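Local coordinates for protein alpha-1,3-glucanase (Bacillus circulans, PDB 5ZRU) that hydrolyses alpha-1,3-glucan through this GH87-type catalytic unit, one part of a longer, probably secreted protein that probably also binds carbohydrate, at residues G267-R272 with K299-N304; F319-W324 with N349-V354; I370-D375 with N403-A408. One frame throughout, in Å; residues are numbered along the deposited sequence.

Interaction 1 (G267-R272 with K299-N304); sequences GGISFR and KGFMDN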
loop_
_atom_site.group_PDB
_atom_site.type_symbol
_atom_site.label_atom_id
_atom_site.label_comp_id
_atom_site.label_asym_id
_atom_site.label_seq_id
_atom_site.Cartn_x
_atom_site.Cartn_y
_atom_site.Cartn_z
ATOM N N GLY A 267 -19.203 3.937 -2.480
ATOM C CA GLY A 267 -18.267 3.822 -3.584
ATOM C C GLY A 267 -17.485 2.534 -3.458
ATOM O O GLY A 267 -17.655 1.767 -2.507
ATOM N N GLY A 268 -16.604 2.307 -4.431
ATOM C CA GLY A 268 -15.905 1.041 -4.518
ATOM C C GLY A 268 -16.769 -0.024 -5.174
ATOM O O GLY A 268 -17.929 0.197 -5.534
ATOM N N ILE A 269 -16.176 -1.203 -5.345
ATOM C CA ILE A 269 -16.810 -2.319 -6.045
ATOM C C ILE A 269 -17.073 -3.453 -5.065
ATOM O O ILE A 269 -16.157 -3.895 -4.358
ATOM C CB ILE A 269 -15.939 -2.805 -7.218
ATOM C CG1 ILE A 269 -15.902 -1.736 -8.312
ATOM C CG2 ILE A 269 -16.480 -4.123 -7.774
ATOM C CD1 ILE A 269 -14.980 -2.106 -9.511
ATOM N N SER A 270 -18.314 -3.941 -5.036
ATOM C CA SER A 270 -18.668 -5.105 -4.234
ATOM C C SER A 270 -18.940 -6.262 -5.181
ATOM O O SER A 270 -19.887 -6.204 -5.973
ATOM C CB SER A 270 -19.895 -4.833 -3.356
ATOM O OG SER A 270 -20.430 -6.050 -2.835
ATOM N N PHE A 271 -18.109 -7.303 -5.107
ATOM C CA PHE A 271 -18.301 -8.510 -5.910
ATOM C C PHE A 271 -19.195 -9.499 -5.174
ATOM O O PHE A 271 -18.981 -9.775 -3.988
ATOM C CB PHE A 271 -16.971 -9.202 -6.209
ATOM C CG PHE A 271 -16.042 -8.439 -7.124
ATOM C CD1 PHE A 271 -16.423 -8.095 -8.415
ATOM C CD2 PHE A 271 -14.751 -8.136 -6.705
ATOM C CE1 PHE A 271 -15.549 -7.434 -9.261
ATOM C CE2 PHE A 271 -13.870 -7.469 -7.539
ATOM C CZ PHE A 271 -14.272 -7.114 -8.820
ATOM N N ARG A 272 -20.170 -10.058 -5.887
ATOM C CA ARG A 272 -20.973 -11.185 -5.403
ATOM C C ARG A 272 -20.828 -12.314 -6.420
ATOM O O ARG A 272 -21.743 -12.598 -7.202
ATOM C CB ARG A 272 -22.446 -10.785 -5.192
ATOM C CG ARG A 272 -22.645 -9.663 -4.186
ATOM C CD ARG A 272 -22.246 -10.095 -2.783
ATOM N NE ARG A 272 -22.455 -9.026 -1.807
ATOM C CZ ARG A 272 -22.100 -9.101 -0.526
ATOM N NH1 ARG A 272 -21.506 -10.196 -0.060
ATOM N NH2 ARG A 272 -22.335 -8.079 0.290
ATOM N N LYS A 299 -14.099 0.150 0.354
ATOM C CA LYS A 299 -12.849 -0.359 -0.186
ATOM C C LYS A 299 -12.939 -0.414 -1.709
ATOM O O LYS A 299 -14.031 -0.457 -2.284
ATOM C CB LYS A 299 -12.528 -1.747 0.376
ATOM C CG LYS A 299 -12.382 -1.821 1.898
ATOM C CD LYS A 299 -13.684 -2.275 2.574
ATOM C CE LYS A 299 -13.445 -2.566 4.064
ATOM N NZ LYS A 299 -14.682 -3.031 4.759
ATOM N N GLY A 300 -11.776 -0.400 -2.366
ATOM C CA GLY A 300 -11.776 -0.469 -3.822
ATOM C C GLY A 300 -12.482 -1.706 -4.345
ATOM O O GLY A 300 -13.322 -1.629 -5.250
ATOM N N PHE A 301 -12.164 -2.862 -3.767
ATOM C CA PHE A 301 -12.772 -4.138 -4.131
ATOM C C PHE A 301 -13.168 -4.868 -2.855
ATOM O O PHE A 301 -12.353 -4.974 -1.935
ATOM C CB PHE A 301 -11.799 -5.008 -4.942
ATOM C CG PHE A 301 -11.311 -4.368 -6.211
ATOM C CD1 PHE A 301 -12.078 -4.407 -7.366
ATOM C CD2 PHE A 301 -10.072 -3.744 -6.256
ATOM C CE1 PHE A 301 -11.614 -3.831 -8.547
ATOM C CE2 PHE A 301 -9.601 -3.170 -7.433
ATOM C CZ PHE A 301 -10.377 -3.209 -8.578
ATOM N N MET A 302 -14.393 -5.405 -2.817
ATOM C CA MET A 302 -14.979 -5.929 -1.587
ATOM C C MET A 302 -15.761 -7.211 -1.836
ATOM O O MET A 302 -16.231 -7.468 -2.946
ATOM C CB MET A 302 -15.950 -4.922 -0.951
ATOM C CG MET A 302 -15.333 -3.633 -0.503
ATOM S SD MET A 302 -16.615 -2.464 0.028
ATOM C CE MET A 302 -17.034 -1.637 -1.520
ATOM N N ASP A 303 -15.886 -8.005 -0.763
ATOM C CA ASP A 303 -16.854 -9.095 -0.572
ATOM C C ASP A 303 -16.436 -10.414 -1.229
ATOM O O ASP A 303 -15.401 -10.967 -0.843
ATOM C CB ASP A 303 -18.246 -8.622 -0.998
ATOM C CG ASP A 303 -18.727 -7.475 -0.128
ATOM O OD1 ASP A 303 -18.612 -7.602 1.114
ATOM O OD2 ASP A 303 -19.183 -6.447 -0.667
ATOM N N ASN A 304 -17.211 -10.956 -2.186
ATOM C CA ASN A 304 -17.085 -12.367 -2.594
ATOM C C ASN A 304 -16.311 -12.509 -3.907
ATOM O O ASN A 304 -16.849 -12.248 -4.984
ATOM C CB ASN A 304 -18.460 -13.022 -2.738
ATOM C CG ASN A 304 -19.313 -12.878 -1.501
ATOM O OD1 ASN A 304 -20.441 -12.391 -1.573
ATOM N ND2 ASN A 304 -18.797 -13.320 -0.365
HETATM O O HOH W 1 -19.860 -9.653 2.439
#

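Interaction 2 (F319-W324 with N349-V354); sequences FECGFW and NLADGV. With CA (calcium ion), chain J.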
loop_
_atom_site.group_PDB
_atom_site.type_symbol
_atom_site.label_atom_id
_atom_site.label_comp_id
_atom_site.label_asym_id
_atom_site.label_seq_id
_atom_site.Cartn_x
_atom_site.Cartn_y
_atom_site.Cartn_z
ATOM N N PHE A 319 -9.099 4.747 -1.410
ATOM C CA PHE A 319 -10.218 4.015 -0.829
ATOM C C PHE A 319 -9.951 3.740 0.644
ATOM O O PHE A 319 -8.874 4.023 1.166
ATOM C CB PHE A 319 -10.464 2.720 -1.611
ATOM C CG PHE A 319 -10.993 2.965 -2.999
ATOM C CD1 PHE A 319 -12.357 3.115 -3.215
ATOM C CD2 PHE A 319 -10.126 3.107 -4.069
ATOM C CE1 PHE A 319 -12.854 3.376 -4.490
ATOM C CE2 PHE A 319 -10.604 3.358 -5.349
ATOM C CZ PHE A 319 -11.976 3.504 -5.561
ATOM N N GLU A 320 -10.959 3.195 1.324
ATOM C CA GLU A 320 -10.778 2.791 2.714
ATOM C C GLU A 320 -9.656 1.772 2.825
ATOM O O GLU A 320 -8.747 1.911 3.647
ATOM C CB GLU A 320 -12.084 2.211 3.253
ATOM C CG GLU A 320 -11.982 1.624 4.649
ATOM C CD GLU A 320 -13.246 0.895 5.049
ATOM O OE1 GLU A 320 -14.082 0.625 4.159
ATOM O OE2 GLU A 320 -13.404 0.590 6.248
ATOM N N CYS A 321 -9.728 0.730 2.002
ATOM C CA CYS A 321 -8.643 -0.195 1.733
ATOM C C CYS A 321 -8.610 -0.400 0.227
ATOM O O CYS A 321 -9.615 -0.183 -0.457
ATOM C CB CYS A 321 -8.844 -1.558 2.411
ATOM S SG CYS A 321 -9.192 -1.529 4.178
ATOM N N GLY A 322 -7.470 -0.851 -0.284
ATOM C CA GLY A 322 -7.413 -1.211 -1.695
ATOM C C GLY A 322 -8.328 -2.386 -1.995
ATOM O O GLY A 322 -9.213 -2.306 -2.858
ATOM N N PHE A 323 -8.102 -3.486 -1.278
ATOM C CA PHE A 323 -8.876 -4.719 -1.364
ATOM C C PHE A 323 -9.256 -5.171 0.037
ATOM O O PHE A 323 -8.397 -5.222 0.920
ATOM C CB PHE A 323 -8.061 -5.872 -2.000
ATOM C CG PHE A 323 -7.771 -5.699 -3.466
ATOM C CD1 PHE A 323 -6.833 -4.769 -3.903
ATOM C CD2 PHE A 323 -8.424 -6.478 -4.400
ATOM C CE1 PHE A 323 -6.549 -4.630 -5.261
ATOM C CE2 PHE A 323 -8.146 -6.348 -5.748
ATOM C CZ PHE A 323 -7.214 -5.430 -6.181
ATOM N N TRP A 324 -10.511 -5.570 0.232
ATOM C CA TRP A 324 -10.893 -6.315 1.437
ATOM C C TRP A 324 -11.594 -7.599 1.003
ATOM O O TRP A 324 -12.769 -7.577 0.622
ATOM C CB TRP A 324 -11.783 -5.490 2.364
ATOM C CG TRP A 324 -11.913 -6.148 3.702
ATOM C CD1 TRP A 324 -12.783 -7.148 4.055
ATOM C CD2 TRP A 324 -11.112 -5.880 4.858
ATOM N NE1 TRP A 324 -12.570 -7.508 5.375
ATOM C CE2 TRP A 324 -11.558 -6.732 5.887
ATOM C CE3 TRP A 324 -10.068 -4.980 5.128
ATOM C CZ2 TRP A 324 -10.984 -6.723 7.166
ATOM C CZ3 TRP A 324 -9.505 -4.972 6.399
ATOM C CH2 TRP A 324 -9.965 -5.834 7.399
ATOM N N ASN A 349 -4.299 4.600 0.197
ATOM C CA ASN A 349 -5.558 4.261 0.836
ATOM C C ASN A 349 -5.479 4.574 2.329
ATOM O O ASN A 349 -4.390 4.640 2.921
ATOM C CB ASN A 349 -5.908 2.790 0.601
ATOM C CG ASN A 349 -5.981 2.446 -0.876
ATOM O OD1 ASN A 349 -6.955 2.793 -1.556
ATOM N ND2 ASN A 349 -4.938 1.773 -1.391
ATOM N N LEU A 350 -6.657 4.802 2.923
ATOM C CA LEU A 350 -6.749 5.254 4.311
ATOM C C LEU A 350 -6.437 4.149 5.314
ATOM O O LEU A 350 -6.169 4.447 6.483
ATOM C CB LEU A 350 -8.150 5.821 4.582
ATOM C CG LEU A 350 -8.432 7.138 3.854
ATOM C CD1 LEU A 350 -9.915 7.355 3.644
ATOM C CD2 LEU A 350 -7.822 8.327 4.627
ATOM N N ALA A 351 -6.456 2.889 4.881
ATOM C CA ALA A 351 -6.123 1.752 5.737
ATOM C C ALA A 351 -5.385 0.697 4.909
ATOM O O ALA A 351 -4.522 1.061 4.112
ATOM C CB ALA A 351 -7.385 1.170 6.388
ATOM N N ASP A 352 -5.717 -0.593 5.069
ATOM C CA ASP A 352 -4.925 -1.663 4.455
ATOM C C ASP A 352 -4.836 -1.514 2.942
ATOM O O ASP A 352 -5.805 -1.133 2.283
ATOM C CB ASP A 352 -5.533 -3.045 4.731
ATOM C CG ASP A 352 -5.724 -3.328 6.200
ATOM O OD1 ASP A 352 -6.241 -2.436 6.898
ATOM O OD2 ASP A 352 -5.400 -4.460 6.629
ATOM N N GLY A 353 -3.685 -1.883 2.379
ATOM C CA GLY A 353 -3.624 -2.082 0.942
ATOM C C GLY A 353 -4.468 -3.270 0.500
ATOM O O GLY A 353 -5.384 -3.126 -0.314
ATOM N N VAL A 354 -4.177 -4.451 1.042
ATOM C CA VAL A 354 -4.936 -5.671 0.769
ATOM C C VAL A 354 -5.072 -6.429 2.077
ATOM O O VAL A 354 -4.074 -6.649 2.774
ATOM C CB VAL A 354 -4.257 -6.592 -0.268
ATOM C CG1 VAL A 354 -5.097 -7.894 -0.464
ATOM C CG2 VAL A 354 -4.043 -5.884 -1.598
HETATM CA CA CA J . -5.624 -3.208 9.024
HETATM O O HOH W 2 -5.575 -3.139 11.183
HETATM O O HOH W 3 -7.575 -4.289 9.522
HETATM O O HOH W 4 -7.597 -2.045 9.121
HETATM O O HOH W 5 -4.447 -4.900 8.910
#

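Interaction 3 (I370-D375 with N403-A408); sequences IRNNGD and NNWRAA. With CA (calcium ion), chain J.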
loop_
_atom_site.group_PDB
_atom_site.type_symbol
_atom_site.label_atom_id
_atom_site.label_comp_id
_atom_site.label_asym_id
_atom_site.label_seq_id
_atom_site.Cartn_x
_atom_site.Cartn_y
_atom_site.Cartn_z
ATOM N N ILE A 370 2.737 -1.397 -3.551
ATOM C CA ILE A 370 1.863 -1.196 -2.394
ATOM C C ILE A 370 2.429 0.010 -1.655
ATOM O O ILE A 370 3.442 -0.121 -0.968
ATOM C CB ILE A 370 1.827 -2.431 -1.484
ATOM C CG1 ILE A 370 1.636 -3.714 -2.320
ATOM C CG2 ILE A 370 0.753 -2.269 -0.382
ATOM C CD1 ILE A 370 0.313 -3.780 -3.066
ATOM N N ARG A 371 1.810 1.187 -1.790
ATOM C CA ARG A 371 2.506 2.405 -1.379
ATOM C C ARG A 371 1.608 3.349 -0.593
ATOM O O ARG A 371 0.479 3.619 -1.003
ATOM C CB ARG A 371 3.081 3.145 -2.603
ATOM C CG ARG A 371 3.950 4.343 -2.232
ATOM C CD ARG A 371 4.451 5.093 -3.476
ATOM N NE ARG A 371 5.333 4.283 -4.303
ATOM C CZ ARG A 371 5.529 4.467 -5.609
ATOM N NH1 ARG A 371 4.882 5.421 -6.272
ATOM N NH2 ARG A 371 6.358 3.667 -6.259
ATOM N N ASN A 372 2.118 3.853 0.537
ATOM C CA ASN A 372 1.530 5.011 1.224
ATOM C C ASN A 372 0.137 4.705 1.773
ATOM O O ASN A 372 -0.761 5.546 1.717
ATOM C CB ASN A 372 1.488 6.237 0.298
ATOM C CG ASN A 372 1.415 7.553 1.062
ATOM O OD1 ASN A 372 2.140 7.766 2.036
ATOM N ND2 ASN A 372 0.555 8.453 0.604
ATOM N N ASN A 373 -0.038 3.513 2.331
ATOM C CA ASN A 373 -1.319 3.105 2.895
ATOM C C ASN A 373 -1.344 3.291 4.412
ATOM O O ASN A 373 -0.305 3.317 5.080
ATOM C CB ASN A 373 -1.620 1.648 2.517
ATOM C CG ASN A 373 -1.814 1.477 1.021
ATOM O OD1 ASN A 373 -2.762 2.010 0.456
ATOM N ND2 ASN A 373 -0.909 0.739 0.368
ATOM N N GLY A 374 -2.558 3.408 4.954
ATOM C CA GLY A 374 -2.752 3.805 6.339
ATOM C C GLY A 374 -3.034 2.699 7.330
ATOM O O GLY A 374 -3.606 2.942 8.401
ATOM N N ASP A 375 -2.626 1.485 6.979
ATOM C CA ASP A 375 -2.662 0.319 7.853
ATOM C C ASP A 375 -1.759 -0.710 7.176
ATOM O O ASP A 375 -0.983 -0.353 6.280
ATOM C CB ASP A 375 -4.119 -0.132 8.081
ATOM C CG ASP A 375 -4.339 -0.766 9.452
ATOM O OD1 ASP A 375 -3.635 -1.733 9.787
ATOM O OD2 ASP A 375 -5.231 -0.300 10.190
ATOM N N ASN A 403 6.503 3.399 1.981
ATOM C CA ASN A 403 5.882 4.580 2.592
ATOM C C ASN A 403 4.633 4.256 3.406
ATOM O O ASN A 403 3.764 5.112 3.573
ATOM C CB ASN A 403 5.551 5.649 1.549
ATOM C CG ASN A 403 6.770 6.101 0.770
ATOM O OD1 ASN A 403 6.864 5.860 -0.432
ATOM N ND2 ASN A 403 7.711 6.753 1.448
ATOM N N ASN A 404 4.529 3.026 3.920
ATOM C CA ASN A 404 3.467 2.703 4.872
ATOM C C ASN A 404 3.521 3.706 6.023
ATOM O O ASN A 404 4.602 4.021 6.521
ATOM C CB ASN A 404 3.662 1.291 5.413
ATOM C CG ASN A 404 2.413 0.470 5.350
ATOM O OD1 ASN A 404 2.069 -0.035 4.289
ATOM N ND2 ASN A 404 1.720 0.332 6.468
ATOM N N TRP A 405 2.369 4.260 6.425
ATOM C CA TRP A 405 2.366 5.221 7.531
ATOM C C TRP A 405 1.599 4.726 8.751
ATOM O O TRP A 405 1.353 5.505 9.678
ATOM C CB TRP A 405 1.838 6.588 7.088
ATOM C CG TRP A 405 0.622 6.628 6.197
ATOM C CD1 TRP A 405 0.600 6.550 4.831
ATOM C CD2 TRP A 405 -0.740 6.801 6.611
ATOM N NE1 TRP A 405 -0.691 6.657 4.373
ATOM C CE2 TRP A 405 -1.534 6.809 5.447
ATOM C CE3 TRP A 405 -1.363 6.946 7.853
ATOM C CZ2 TRP A 405 -2.923 6.938 5.488
ATOM C CZ3 TRP A 405 -2.751 7.087 7.896
ATOM C CH2 TRP A 405 -3.513 7.085 6.719
ATOM N N ARG A 406 1.220 3.458 8.777
ATOM C CA ARG A 406 0.680 2.855 9.986
ATOM C C ARG A 406 0.901 1.354 9.908
ATOM O O ARG A 406 0.791 0.765 8.830
ATOM C CB ARG A 406 -0.813 3.161 10.151
ATOM C CG ARG A 406 -1.429 2.475 11.365
ATOM C CD ARG A 406 -2.892 2.831 11.536
ATOM N NE ARG A 406 -3.419 2.212 12.743
ATOM C CZ ARG A 406 -4.640 2.422 13.214
ATOM N NH1 ARG A 406 -5.461 3.237 12.570
ATOM N NH2 ARG A 406 -5.037 1.811 14.328
ATOM N N ALA A 407 1.212 0.748 11.049
ATOM C CA ALA A 407 1.322 -0.720 11.166
ATOM C C ALA A 407 2.480 -1.189 10.276
ATOM O O ALA A 407 3.559 -0.579 10.300
ATOM C CB ALA A 407 -0.027 -1.380 10.881
ATOM N N ALA A 408 2.319 -2.265 9.500
ATOM C CA ALA A 408 3.460 -2.898 8.850
ATOM C C ALA A 408 3.246 -3.042 7.349
ATOM O O ALA A 408 2.120 -3.061 6.855
ATOM C CB ALA A 408 3.745 -4.276 9.457
HETATM CA CA CA J . -5.624 -3.208 9.024
HETATM O O HOH W 6 1.765 0.755 1.743
HETATM O O HOH W 7 -5.426 4.468 9.869
HETATM O O HOH W 4 -7.597 -2.045 9.121
HETATM O O HOH W 2 -5.575 -3.139 11.183
HETATM O O HOH W 3 -7.575 -4.289 9.522
HETATM O O HOH W 5 -4.447 -4.900 8.910
#

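Interaction 1 (G267-R272 with K299-N304)
I269 to R272 run parallel to F301 to N304. I269 is level with F301, S270 with M302 and R272 with N304. I269 N gives a hydrogen bond to G300 O at 2.9 Å. The next bond, from M302 N to I269 O, is bent and weak. F271 N then reaches M302 O at 2.9 Å, and N304 N reaches F271 O at 2.8 Å. The chain turns a corner at D303, where its side chain diverges from that of F271. G268 CA makes a CH...O contact of 3.3 Å with K299 O. A CB on G268 would run into that oxygen.

One face of the strands is apolar. I269 CD1 touches F301 CE1 at 3.9 Å, the two side chains pointing the same way. The rings of F271 and F301 are nearly parallel (7°) but meet rim to rim, CE2 of F271 lying 3.6 Å from CD1 of F301. F323 stacks on F301 and F279 meets it edge-to-face.

The polar groups gather around D303. S270 OG lies anti to the backbone N (chi1 166°), which brings it to D303 OD2 at 2.5 Å, on the anti side of the carboxylate. The guanidinium of R272 stacks on the same carboxylate, planes 11° apart. No N-H points at the oxygen, and this long salt bridge acts through charge alone. NH1 of R272 instead donates, in the guanidinium plane, to N304 OD1 at 2.9 Å. A water joins R272 NH1 to D303 OD1, and N304 ND2 goes on to D327.

Parallel strands in direct register, with apolar residues stacked above one another, are characteristic of adjacent turns of the right-handed parallel beta-helix of the pectate lyase-like clan.

Interaction 2 (F319-W324 with N349-V354)
N349 OD1 accepts a hydrogen bond from F319 N at 2.9 Å, in the amide plane and on a lone pair. CG of N349 lies beside its own backbone N (chi1 -57°), and this turns the amide toward F319. L350 N returns a bond to F319 O at 2.9 Å, nearly along the C=O axis. Further on, G322 N bonds to D352 O at 3.1 Å. F323 N bonds to G353 O at 2.9 Å. C321 SG packs 3.9 Å from the methyl carbon CB of A351. F323 and V354 lie side by side, with F323 CD1 3.8 Å from V354 CG2. This is the corner between two faces of the parallel beta-helix, where consecutive turns pass from loop into the strands at F323 and V354. The other end of the contact holds a calcium ion. D352 binds it with both carboxylate oxygens, OD1 at 2.3 Å and OD2 at 2.7 Å. Four waters and D375 complete the shell. The W324 ring crosses the D352 carboxylate at a steep angle (72°), CZ3 nearest to it. Behind these groups, N355 ND2 donates to D352 OD2 and steadies the carboxylate, while W324 NE1 is held by Y328. N349 ND2 carries the amide pairing on to N373 in the next turn. An alanine at N349 would remove the amide, and would probably leave F319 N and N373 OD1 without these mates.

Interaction 3 (I370-D375 with N403-A408)
Neighbouring loops of the parallel beta-helix meet here beside a calcium site, N372 to D375 packing on N403 to A407. W405 lays its indole on the backbone of the other loop. W405 N gives a straight bond (175°) to N373 O at 3.1 Å, and N373 O lies over one face of the ring. G374 lies against the same face, but its CA is modelled closer than a C-H can sit, so the exact fit is doubtful. CG of W405 takes the crowded position between its backbone N and carbonyl carbon (chi1 43°), and this turns the ring toward N373 and G374. W405 NE1 reaches N372 O at 2.9 Å, a weak bond at the ring edge.

N404 ND2 donates to D375 O at 2.8 Å, from well above the carbonyl plane. It also makes a weak bond to R406 O in its own loop. N404 OD1 accepts from a water, 2.7 Å away, that N373 ND2 bonds as well.

R406 is extended along D375 and lies close to G374 O, with CD 3.2 Å from that oxygen. R406 NH1 donates to a water that also lies near G374 O. F135 stacks on W405, and R371 forms salt bridges with E139 and E172. These place the contact against the antiparallel-sheet part of the chain.

D375 OD1 binds the calcium ion at 2.6 Å. D375 OD2 lies over a face of the R406 guanidinium, 4.0 Å from NE and beyond a salt bridge. The arginine therefore probably acts on the carboxylate mainly through charge, while the amide of N404 holds the backbone behind it.

Overall arrangement
The three contacts follow one another along the parallel beta-helix of the catalytic unit. Interactions 1 and 2, centres about 11 Å apart, are joined through neighbouring strands, 301-302 of interaction 1 and 323-325 of interaction 2. W324 N probably hydrogen-bonds to F301 O, and G300 N to C321 O, each at 2.9 Å. Interactions 2 and 3, centres about 10 Å apart, share a calcium ion and its four waters. D352 comes from interaction 2 and D375 from interaction 3. D376 is a further ligand in another structure of the protein but does not bind the ion here. Interactions 1 and 3 do not touch. The K299 side chain of interaction 1 still comes within about 9 Å of that same calcium ion.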